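Putative phosphosugar isomerase (Clostridium difficile, PDB 3G68) is a putative double-SIS-domain phosphosugar isomerase that probably binds phosphorylated sugars and may act on them much as the isomerase part of glucosamine-6-phosphate synthase does. Local coordinates at residues 190-201 against 295-303; 18-29 against 128-136. One frame throughout, in Å; residues are numbered along the deposited sequence. Where two conformers were deposited one is given.

Contact 1. Residues 190-201 against 295-303; sequences VYKLSKQWIERN and NDKNLKIDI. With EDO (1,2-ethanediol), chain I; EDO (1,2-ethanediol), chain E.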
loop_
_atom_site.group_PDB
_atom_site.type_symbol
_atom_site.label_atom_id
_atom_site.label_comp_id
_atom_site.label_asym_id
_atom_site.label_seq_id
_atom_site.Cartn_x
_atom_site.Cartn_y
_atom_site.Cartn_z
ATOM N N VAL B 190 31.411 -13.545 -16.207
ATOM C CA VAL B 190 32.839 -13.775 -16.516
ATOM C C VAL B 190 33.126 -13.596 -18.028
ATOM O O VAL B 190 34.130 -12.996 -18.420
ATOM C CB VAL B 190 33.319 -15.150 -15.949
ATOM C CG1 VAL B 190 34.735 -15.519 -16.494
ATOM C CG2 VAL B 190 33.271 -15.124 -14.414
ATOM N N TYR B 191 32.234 -14.109 -18.876
ATOM C CA TYR B 191 32.338 -13.964 -20.328
ATOM C C TYR B 191 32.386 -12.474 -20.735
ATOM O O TYR B 191 33.256 -12.037 -21.517
ATOM C CB TYR B 191 31.159 -14.690 -20.983
ATOM C CG TYR B 191 31.192 -14.757 -22.482
ATOM C CD1 TYR B 191 30.814 -13.679 -23.246
ATOM C CD2 TYR B 191 31.555 -15.938 -23.138
ATOM C CE1 TYR B 191 30.829 -13.746 -24.618
ATOM C CE2 TYR B 191 31.579 -16.013 -24.512
ATOM C CZ TYR B 191 31.229 -14.904 -25.238
ATOM O OH TYR B 191 31.244 -14.901 -26.600
ATOM N N LYS B 192 31.463 -11.680 -20.191
ATOM C CA LYS B 192 31.411 -10.250 -20.471
ATOM C C LYS B 192 32.705 -9.539 -20.075
ATOM O O LYS B 192 33.234 -8.761 -20.850
ATOM C CB LYS B 192 30.246 -9.623 -19.732
ATOM C CG LYS B 192 28.874 -9.978 -20.311
ATOM C CD LYS B 192 27.799 -9.455 -19.326
ATOM C CE LYS B 192 26.394 -9.641 -19.818
ATOM N NZ LYS B 192 25.408 -9.172 -18.788
ATOM N N LEU B 193 33.219 -9.818 -18.881
ATOM C CA LEU B 193 34.479 -9.185 -18.452
ATOM C C LEU B 193 35.654 -9.678 -19.317
ATOM O O LEU B 193 36.532 -8.899 -19.695
ATOM C CB LEU B 193 34.729 -9.456 -16.995
ATOM C CG LEU B 193 33.776 -8.766 -16.012
ATOM C CD1 LEU B 193 33.894 -9.435 -14.658
ATOM C CD2 LEU B 193 34.122 -7.268 -15.963
ATOM N N SER B 194 35.640 -10.964 -19.651
ATOM C CA SER B 194 36.655 -11.521 -20.565
ATOM C C SER B 194 36.711 -10.782 -21.904
ATOM O O SER B 194 37.791 -10.428 -22.384
ATOM C CB SER B 194 36.412 -13.002 -20.782
ATOM O OG SER B 194 36.516 -13.717 -19.562
ATOM N N LYS B 195 35.538 -10.530 -22.501
ATOM C CA LYS B 195 35.441 -9.850 -23.774
ATOM C C LYS B 195 36.059 -8.441 -23.732
ATOM O O LYS B 195 36.734 -8.040 -24.673
ATOM C CB LYS B 195 33.968 -9.822 -24.218
ATOM C CG LYS B 195 33.726 -9.293 -25.604
ATOM C CD LYS B 195 32.273 -9.549 -26.020
ATOM C CE LYS B 195 32.013 -9.055 -27.435
ATOM N NZ LYS B 195 30.547 -9.038 -27.798
ATOM N N GLN B 196 35.864 -7.718 -22.626
ATOM C CA GLN B 196 36.424 -6.387 -22.439
ATOM C C GLN B 196 37.957 -6.458 -22.296
ATOM O O GLN B 196 38.684 -5.679 -22.896
ATOM C CB GLN B 196 35.815 -5.731 -21.190
ATOM C CG GLN B 196 34.324 -5.434 -21.282
ATOM C CD GLN B 196 33.719 -5.003 -19.935
ATOM O OE1 GLN B 196 34.395 -4.387 -19.090
ATOM N NE2 GLN B 196 32.442 -5.328 -19.732
ATOM N N TRP B 197 38.427 -7.406 -21.512
ATOM C CA TRP B 197 39.877 -7.636 -21.332
ATOM C C TRP B 197 40.600 -7.991 -22.654
ATOM O O TRP B 197 41.698 -7.471 -22.912
ATOM C CB TRP B 197 40.084 -8.675 -20.228
ATOM C CG TRP B 197 41.425 -9.342 -20.099
ATOM C CD1 TRP B 197 42.555 -8.861 -19.462
ATOM C CD2 TRP B 197 41.729 -10.665 -20.504
ATOM N NE1 TRP B 197 43.555 -9.805 -19.501
ATOM C CE2 TRP B 197 43.074 -10.925 -20.126
ATOM C CE3 TRP B 197 41.016 -11.655 -21.206
ATOM C CZ2 TRP B 197 43.697 -12.140 -20.395
ATOM C CZ3 TRP B 197 41.640 -12.855 -21.478
ATOM C CH2 TRP B 197 42.977 -13.084 -21.081
ATOM N N ILE B 198 39.989 -8.851 -23.472
ATOM C CA ILE B 198 40.538 -9.205 -24.776
ATOM C C ILE B 198 40.676 -7.971 -25.678
ATOM O O ILE B 198 41.722 -7.769 -26.289
ATOM C CB ILE B 198 39.690 -10.276 -25.469
ATOM C CG1 ILE B 198 39.814 -11.608 -24.745
ATOM C CG2 ILE B 198 40.144 -10.465 -26.915
ATOM C CD1 ILE B 198 38.764 -12.692 -25.138
ATOM N N GLU B 199 39.618 -7.151 -25.717
ATOM C CA GLU B 199 39.575 -5.945 -26.518
ATOM C C GLU B 199 40.659 -4.975 -26.067
ATOM O O GLU B 199 41.362 -4.394 -26.891
ATOM C CB GLU B 199 38.170 -5.328 -26.410
ATOM C CG GLU B 199 37.940 -4.087 -27.235
ATOM C CD GLU B 199 38.087 -4.285 -28.720
ATOM O OE1 GLU B 199 37.742 -5.358 -29.261
ATOM O OE2 GLU B 199 38.517 -3.308 -29.366
ATOM N N ARG B 200 40.829 -4.846 -24.755
ATOM C CA ARG B 200 41.850 -3.977 -24.191
ATOM C C ARG B 200 43.300 -4.447 -24.527
ATOM O O ARG B 200 44.231 -3.642 -24.645
ATOM C CB ARG B 200 41.645 -3.989 -22.669
ATOM C CG ARG B 200 42.432 -3.007 -21.903
ATOM C CD ARG B 200 41.890 -2.843 -20.475
ATOM N NE ARG B 200 41.959 -4.028 -19.607
ATOM C CZ ARG B 200 40.932 -4.718 -19.092
ATOM N NH1 ARG B 200 39.666 -4.386 -19.297
ATOM N NH2 ARG B 200 41.187 -5.762 -18.312
ATOM N N ASN B 201 43.489 -5.758 -24.607
ATOM C CA ASN B 201 44.802 -6.380 -24.888
ATOM C C ASN B 201 44.924 -6.962 -26.280
ATOM O O ASN B 201 45.812 -7.792 -26.532
ATOM C CB ASN B 201 45.015 -7.486 -23.841
ATOM C CG ASN B 201 45.225 -6.910 -22.469
ATOM O OD1 ASN B 201 46.242 -6.275 -22.220
ATOM N ND2 ASN B 201 44.245 -7.073 -21.589
ATOM N N ASN B 295 46.138 -3.580 -13.651
ATOM C CA ASN B 295 46.959 -3.439 -14.830
ATOM C C ASN B 295 46.039 -3.788 -15.964
ATOM O O ASN B 295 45.176 -4.637 -15.799
ATOM C CB ASN B 295 48.167 -4.368 -14.753
ATOM C CG ASN B 295 49.153 -4.157 -15.901
ATOM O OD1 ASN B 295 48.834 -4.352 -17.074
ATOM N ND2 ASN B 295 50.380 -3.805 -15.549
ATOM N N ASP B 296 46.181 -3.121 -17.100
ATOM C CA ASP B 296 45.361 -3.428 -18.263
ATOM C C ASP B 296 45.464 -4.886 -18.704
ATOM O O ASP B 296 44.517 -5.455 -19.245
ATOM C CB ASP B 296 45.750 -2.550 -19.453
ATOM C CG ASP B 296 45.181 -1.154 -19.375
ATOM O OD1 ASP B 296 44.523 -0.801 -18.375
ATOM O OD2 ASP B 296 45.390 -0.415 -20.360
ATOM N N LYS B 297 46.638 -5.468 -18.493
ATOM C CA LYS B 297 46.897 -6.833 -18.860
ATOM C C LYS B 297 46.194 -7.855 -17.978
ATOM O O LYS B 297 46.096 -9.013 -18.379
ATOM C CB LYS B 297 48.418 -7.111 -18.855
ATOM C CG LYS B 297 49.179 -6.380 -19.933
ATOM C CD LYS B 297 50.683 -6.704 -19.946
ATOM C CE LYS B 297 51.435 -5.947 -18.843
ATOM N NZ LYS B 297 52.884 -6.113 -19.077
ATOM N N ASN B 298 45.795 -7.466 -16.765
ATOM C CA ASN B 298 45.155 -8.382 -15.822
ATOM C C ASN B 298 43.626 -8.399 -15.922
ATOM O O ASN B 298 43.011 -7.397 -16.305
ATOM C CB ASN B 298 45.598 -8.076 -14.392
ATOM C CG ASN B 298 47.093 -8.275 -14.200
ATOM O OD1 ASN B 298 47.735 -8.952 -15.003
ATOM N ND2 ASN B 298 47.650 -7.704 -13.125
ATOM N N LEU B 299 43.040 -9.566 -15.635
ATOM C CA LEU B 299 41.595 -9.768 -15.679
ATOM C C LEU B 299 41.134 -10.158 -14.282
ATOM O O LEU B 299 41.390 -11.277 -13.820
ATOM C CB LEU B 299 41.205 -10.867 -16.662
ATOM C CG LEU B 299 39.722 -11.308 -16.680
ATOM C CD1 LEU B 299 38.771 -10.109 -16.948
ATOM C CD2 LEU B 299 39.504 -12.403 -17.722
ATOM N N LYS B 300 40.433 -9.232 -13.622
ATOM C CA LYS B 300 39.880 -9.469 -12.304
ATOM C C LYS B 300 38.471 -10.035 -12.460
ATOM O O LYS B 300 37.580 -9.363 -12.997
ATOM C CB LYS B 300 39.842 -8.187 -11.512
ATOM C CG LYS B 300 39.492 -8.358 -10.053
ATOM C CD LYS B 300 39.643 -7.001 -9.331
ATOM C CE LYS B 300 39.523 -7.134 -7.821
ATOM N NZ LYS B 300 39.956 -5.869 -7.103
ATOM N N ILE B 301 38.281 -11.286 -12.063
ATOM C CA ILE B 301 36.952 -11.918 -12.128
ATOM C C ILE B 301 36.630 -12.545 -10.794
ATOM O O ILE B 301 37.472 -13.213 -10.202
ATOM C CB ILE B 301 36.786 -12.917 -13.307
ATOM C CG1 ILE B 301 38.003 -13.853 -13.414
ATOM C CG2 ILE B 301 36.508 -12.126 -14.634
ATOM C CD1 ILE B 301 37.927 -14.837 -14.556
ATOM N N ASP B 302 35.412 -12.323 -10.319
ATOM C CA ASP B 302 35.013 -12.804 -9.011
ATOM C C ASP B 302 34.397 -14.202 -9.118
ATOM O O ASP B 302 33.178 -14.363 -9.314
ATOM C CB ASP B 302 34.052 -11.823 -8.335
ATOM C CG ASP B 302 33.644 -12.283 -6.957
ATOM O OD1 ASP B 302 34.404 -13.070 -6.343
ATOM O OD2 ASP B 302 32.559 -11.871 -6.507
ATOM N N ILE B 303 35.297 -15.181 -8.985
ATOM C CA ILE B 303 35.035 -16.618 -9.091
ATOM C C ILE B 303 34.965 -17.159 -7.666
ATOM O O ILE B 303 35.680 -16.655 -6.789
ATOM C CB ILE B 303 36.229 -17.295 -9.866
ATOM C CG1 ILE B 303 36.264 -16.799 -11.314
ATOM C CG2 ILE B 303 36.154 -18.826 -9.885
ATOM C CD1 ILE B 303 37.423 -17.314 -12.118
HETATM C C1 EDO I . 32.402 -11.656 -12.615
HETATM O O1 EDO I . 33.493 -11.275 -11.759
HETATM C C2 EDO I . 31.632 -12.818 -11.999
HETATM O O2 EDO I . 31.495 -12.669 -10.576
HETATM C C1 EDO E . 22.197 -9.637 -20.211
HETATM O O1 EDO E . 22.824 -8.447 -19.711
HETATM C C2 EDO E . 21.880 -10.514 -19.013
HETATM O O2 EDO E . 23.047 -11.117 -18.446
#
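The indole of W197 lies crosswise to the side chain of L299, whose CB sits over the five-membered ring, 3.6 Å from its centroid and 6° off the normal, a CH-pi contact. L299 CG stands anti to the backbone N (chi1 173°); L299 CD1 rests by L193 O and W197 CB, while L299 CD2 packs 3.7 Å from S194 OG and beside the six-membered part of the indole. In the ring plane W197 NE1 donates to K297 O at 2.9 Å, meeting that carbonyl from above its plane. D296 O is gripped twice: R200 NE comes in the carbonyl plane on a lone pair (3.0 Å), and N201 ND2 arrives tilted from it (2.9 Å). A bend at chi3 (64°) turns the guanidinium edge to this oxygen, with NH2 adding a weak bond to N298 O. The helix end thus takes up main-chain oxygens of the N295-N298 type I turn. Farther back, L193 CD1 meets I301 CG2 at 3.8 Å, and V190 CG1 touches I301 CD1. Helix 187-200 thereby packs along strand 299-300, the outermost of its sheet within this chain, which pairs with strand 284-289; W197 also reaches I288 there and I321 of helix 316-324.

Contact 2. Residues 18-29 against 128-136; sequences IISNADSLFNEV and DYILTVNCG
V29 meets both Y129 and L131, its branches parting between them. From CB, 3.9 Å from Y129 CG, the side chain already lies over one face of the phenol ring. CG2, anti to the backbone N, continues across that face, 4.2 Å from the centroid and 21° off the normal, as a CH-pi contact. CG1, placed between the backbone N and the carbonyl carbon (chi1 67°), turns instead to L131 CD2 at 3.8 Å. The same L131 methyl touches F26 CD1, while L131 CD1 approaches F26 CE1, the two side chains crossing at about a right angle. On its other face the Y129 ring carries CB of its neighbour D128. L25 spreads its methyls along the backbone, CD1 by I130 O and CD2 by T132 O. At the far end I18 CD1 lies against the N134 backbone, with V133 CG1 a little farther off. Strand 129-130, outermost in the SIS-domain sheet within this chain, pairs with strand 111-116, and F26 also reaches L156 of helix 145-165.

No direct hydrogen bond joins 18-29 to 128-136. Water instead links them: one molecule accepts from N21 ND2 and donates to N134 OD1 at 2.7 Å. Cohesion therefore comes mainly from apolar packing, with a solvent-mediated polar link toward the I18 end of the contact.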
loop_
_atom_site.group_PDB
_atom_site.type_symbol
_atom_site.label_atom_id
_atom_site.label_comp_id
_atom_site.label_asym_id
_atom_site.label_seq_id
_atom_site.Cartn_x
_atom_site.Cartn_y
_atom_site.Cartn_z
ATOM N N ILE B 18 21.134 -30.733 -17.667
ATOM C CA ILE B 18 21.840 -31.914 -17.236
ATOM C C ILE B 18 21.639 -32.164 -15.746
ATOM O O ILE B 18 21.383 -33.280 -15.341
ATOM C CB ILE B 18 23.328 -31.845 -17.626
ATOM C CG1 ILE B 18 23.437 -31.965 -19.158
ATOM C CG2 ILE B 18 24.118 -32.976 -16.927
ATOM C CD1 ILE B 18 24.847 -31.716 -19.689
ATOM N N ILE B 19 21.757 -31.122 -14.944
ATOM C CA ILE B 19 21.504 -31.192 -13.499
ATOM C C ILE B 19 20.062 -31.697 -13.227
ATOM O O ILE B 19 19.884 -32.636 -12.460
ATOM C CB ILE B 19 21.807 -29.814 -12.840
ATOM C CG1 ILE B 19 23.323 -29.649 -12.689
ATOM C CG2 ILE B 19 21.119 -29.647 -11.460
ATOM C CD1 ILE B 19 23.777 -28.190 -12.379
ATOM N N SER B 20 19.063 -31.113 -13.895
ATOM C CA SER B 20 17.674 -31.562 -13.722
ATOM C C SER B 20 17.405 -32.995 -14.185
ATOM O O SER B 20 16.470 -33.611 -13.694
ATOM C CB SER B 20 16.704 -30.625 -14.423
ATOM O OG SER B 20 16.806 -29.327 -13.881
ATOM N N ASN B 21 18.195 -33.521 -15.117
ATOM C CA ASN B 21 18.030 -34.885 -15.636
ATOM C C ASN B 21 18.890 -35.909 -14.927
ATOM O O ASN B 21 18.854 -37.096 -15.296
ATOM C CB ASN B 21 18.411 -34.908 -17.117
ATOM C CG ASN B 21 18.016 -36.210 -17.818
ATOM O OD1 ASN B 21 16.866 -36.659 -17.722
ATOM N ND2 ASN B 21 18.968 -36.814 -18.537
ATOM N N ALA B 22 19.640 -35.494 -13.907
ATOM C CA ALA B 22 20.612 -36.381 -13.239
ATOM C C ALA B 22 19.991 -37.560 -12.518
ATOM O O ALA B 22 20.545 -38.664 -12.554
ATOM C CB ALA B 22 21.477 -35.609 -12.260
ATOM N N ASP B 23 18.876 -37.342 -11.827
ATOM C CA ASP B 23 18.203 -38.457 -11.139
ATOM C C ASP B 23 17.808 -39.563 -12.123
ATOM O O ASP B 23 17.889 -40.738 -11.788
ATOM C CB ASP B 23 16.966 -37.984 -10.353
ATOM C CG ASP B 23 17.313 -37.236 -9.083
ATOM O OD1 ASP B 23 18.493 -37.229 -8.679
ATOM O OD2 ASP B 23 16.385 -36.648 -8.469
ATOM N N SER B 24 17.384 -39.190 -13.326
ATOM C CA SER B 24 17.016 -40.168 -14.355
ATOM C C SER B 24 18.247 -40.823 -14.960
ATOM O O SER B 24 18.353 -42.049 -14.989
ATOM C CB SER B 24 16.155 -39.520 -15.454
ATOM O OG SER B 24 15.930 -40.398 -16.558
ATOM N N LEU B 25 19.204 -40.006 -15.396
ATOM C CA LEU B 25 20.380 -40.498 -16.086
ATOM C C LEU B 25 21.252 -41.470 -15.265
ATOM O O LEU B 25 21.683 -42.487 -15.789
ATOM C CB LEU B 25 21.238 -39.337 -16.614
ATOM C CG LEU B 25 22.394 -39.763 -17.519
ATOM C CD1 LEU B 25 21.843 -40.395 -18.786
ATOM C CD2 LEU B 25 23.271 -38.561 -17.850
ATOM N N PHE B 26 21.467 -41.165 -13.987
ATOM C CA PHE B 26 22.338 -41.960 -13.128
ATOM C C PHE B 26 21.620 -42.972 -12.218
ATOM O O PHE B 26 22.244 -43.572 -11.332
ATOM C CB PHE B 26 23.149 -40.994 -12.272
ATOM C CG PHE B 26 24.039 -40.100 -13.089
ATOM C CD1 PHE B 26 25.180 -40.623 -13.704
ATOM C CD2 PHE B 26 23.736 -38.749 -13.278
ATOM C CE1 PHE B 26 26.010 -39.812 -14.489
ATOM C CE2 PHE B 26 24.581 -37.936 -14.065
ATOM C CZ PHE B 26 25.722 -38.475 -14.651
ATOM N N ASN B 27 20.327 -43.177 -12.447
ATOM C CA ASN B 27 19.556 -44.025 -11.557
ATOM C C ASN B 27 20.026 -45.474 -11.451
ATOM O O ASN B 27 19.926 -46.057 -10.378
ATOM C CB ASN B 27 18.093 -44.059 -11.944
ATOM C CG ASN B 27 17.227 -44.620 -10.816
ATOM O OD1 ASN B 27 17.206 -44.084 -9.702
ATOM N ND2 ASN B 27 16.557 -45.706 -11.085
ATOM N N GLU B 28 20.542 -46.020 -12.550
ATOM C CA GLU B 28 20.987 -47.420 -12.609
ATOM C C GLU B 28 22.442 -47.545 -12.174
ATOM O O GLU B 28 22.769 -48.360 -11.325
ATOM C CB GLU B 28 20.817 -47.989 -14.033
ATOM C CG GLU B 28 21.036 -49.518 -14.163
ATOM C CD GLU B 28 21.252 -49.994 -15.594
ATOM O OE1 GLU B 28 21.596 -49.162 -16.463
ATOM O OE2 GLU B 28 21.137 -51.221 -15.852
ATOM N N VAL B 29 23.323 -46.741 -12.762
ATOM C CA VAL B 29 24.750 -46.832 -12.424
ATOM C C VAL B 29 25.031 -46.585 -10.929
ATOM O O VAL B 29 25.960 -47.160 -10.394
ATOM C CB VAL B 29 25.648 -45.916 -13.329
ATOM C CG1 VAL B 29 25.369 -44.442 -13.050
ATOM C CG2 VAL B 29 27.146 -46.259 -13.149
ATOM N N ASP B 128 27.723 -50.797 -20.404
ATOM C CA ASP B 128 26.668 -51.280 -19.549
ATOM C C ASP B 128 25.790 -50.074 -19.184
ATOM O O ASP B 128 24.577 -50.228 -19.043
ATOM C CB ASP B 128 27.268 -51.941 -18.301
ATOM C CG ASP B 128 28.134 -53.163 -18.654
ATOM O OD1 ASP B 128 27.596 -54.089 -19.301
ATOM O OD2 ASP B 128 29.341 -53.198 -18.308
ATOM N N TYR B 129 26.404 -48.878 -19.064
ATOM C CA TYR B 129 25.705 -47.635 -18.672
ATOM C C TYR B 129 25.985 -46.495 -19.635
ATOM O O TYR B 129 27.122 -46.029 -19.705
ATOM C CB TYR B 129 26.146 -47.216 -17.265
ATOM C CG TYR B 129 26.151 -48.389 -16.357
ATOM C CD1 TYR B 129 24.945 -48.940 -15.914
ATOM C CD2 TYR B 129 27.336 -48.998 -15.983
ATOM C CE1 TYR B 129 24.930 -50.060 -15.105
ATOM C CE2 TYR B 129 27.339 -50.113 -15.163
ATOM C CZ TYR B 129 26.131 -50.641 -14.731
ATOM O OH TYR B 129 26.130 -51.748 -13.930
ATOM N N ILE B 130 24.965 -46.071 -20.382
ATOM C CA ILE B 130 25.115 -45.025 -21.385
ATOM C C ILE B 130 24.778 -43.728 -20.678
ATOM O O ILE B 130 23.605 -43.374 -20.548
ATOM C CB ILE B 130 24.204 -45.292 -22.597
ATOM C CG1 ILE B 130 24.618 -46.600 -23.277
ATOM C CG2 ILE B 130 24.266 -44.148 -23.600
ATOM C CD1 ILE B 130 23.672 -47.042 -24.390
ATOM N N LEU B 131 25.821 -43.048 -20.192
ATOM C CA LEU B 131 25.694 -41.816 -19.406
ATOM C C LEU B 131 25.978 -40.601 -20.294
ATOM O O LEU B 131 26.909 -39.818 -20.042
ATOM C CB LEU B 131 26.657 -41.881 -18.217
ATOM C CG LEU B 131 26.590 -43.091 -17.300
ATOM C CD1 LEU B 131 27.662 -42.981 -16.235
ATOM C CD2 LEU B 131 25.184 -43.208 -16.654
ATOM N N THR B 132 25.170 -40.499 -21.347
ATOM C CA THR B 132 25.255 -39.473 -22.378
ATOM C C THR B 132 25.354 -38.064 -21.803
ATOM O O THR B 132 24.614 -37.713 -20.886
ATOM C CB THR B 132 24.018 -39.543 -23.291
ATOM O OG1 THR B 132 23.798 -40.922 -23.669
ATOM C CG2 THR B 132 24.207 -38.668 -24.532
ATOM N N VAL B 133 26.311 -37.295 -22.314
ATOM C CA VAL B 133 26.470 -35.902 -21.938
ATOM C C VAL B 133 25.500 -35.183 -22.870
ATOM O O VAL B 133 25.770 -35.036 -24.058
ATOM C CB VAL B 133 27.921 -35.399 -22.127
ATOM C CG1 VAL B 133 28.004 -33.898 -21.770
ATOM C CG2 VAL B 133 28.873 -36.209 -21.289
ATOM N N ASN B 134 24.365 -34.721 -22.339
ATOM C CA ASN B 134 23.326 -34.107 -23.176
ATOM C C ASN B 134 23.528 -32.626 -23.412
ATOM O O ASN B 134 22.684 -31.817 -23.040
ATOM C CB ASN B 134 21.943 -34.393 -22.557
ATOM C CG ASN B 134 21.619 -35.861 -22.551
ATOM O OD1 ASN B 134 21.306 -36.443 -21.501
ATOM N ND2 ASN B 134 21.732 -36.491 -23.718
ATOM N N CYS B 135 24.651 -32.284 -24.051
ATOM C CA CYS B 135 25.019 -30.896 -24.348
ATOM C C CYS B 135 24.573 -30.417 -25.746
ATOM O O CYS B 135 24.702 -29.222 -26.081
ATOM C CB CYS B 135 26.534 -30.752 -24.196
ATOM S SG CYS B 135 27.433 -31.815 -25.313
ATOM N N GLY B 136 24.036 -31.325 -26.562
ATOM C CA GLY B 136 23.607 -31.003 -27.928
ATOM C C GLY B 136 24.820 -31.080 -28.845
ATOM O O GLY B 136 25.959 -31.228 -28.377
HETATM O O HOH W 1 21.324 -35.447 -18.979
HETATM O O HOH W 2 22.975 -52.344 -18.058
#

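How the contacts relate
Along the chain both segments of contact 2 come before those of contact 1, and the two stand well apart: their centres are about 34 Å from each other and their nearest atoms about 15 Å. Each involves the outermost strand of a different five-stranded parallel sheet, 129-130 in contact 2 and 299-300 in contact 1. Both sheets have strand order 2-1-3-4-5, and in both it is the fifth strand that a chain segment preceding the sheet packs against. In contact 2 this segment is the end of helix 4-20 and the short helix 22-25 after it; in contact 1 it is helix 187-200. The contacts thus appear to occupy equivalent positions in two similarly built halves, consistent with a double-SIS protein.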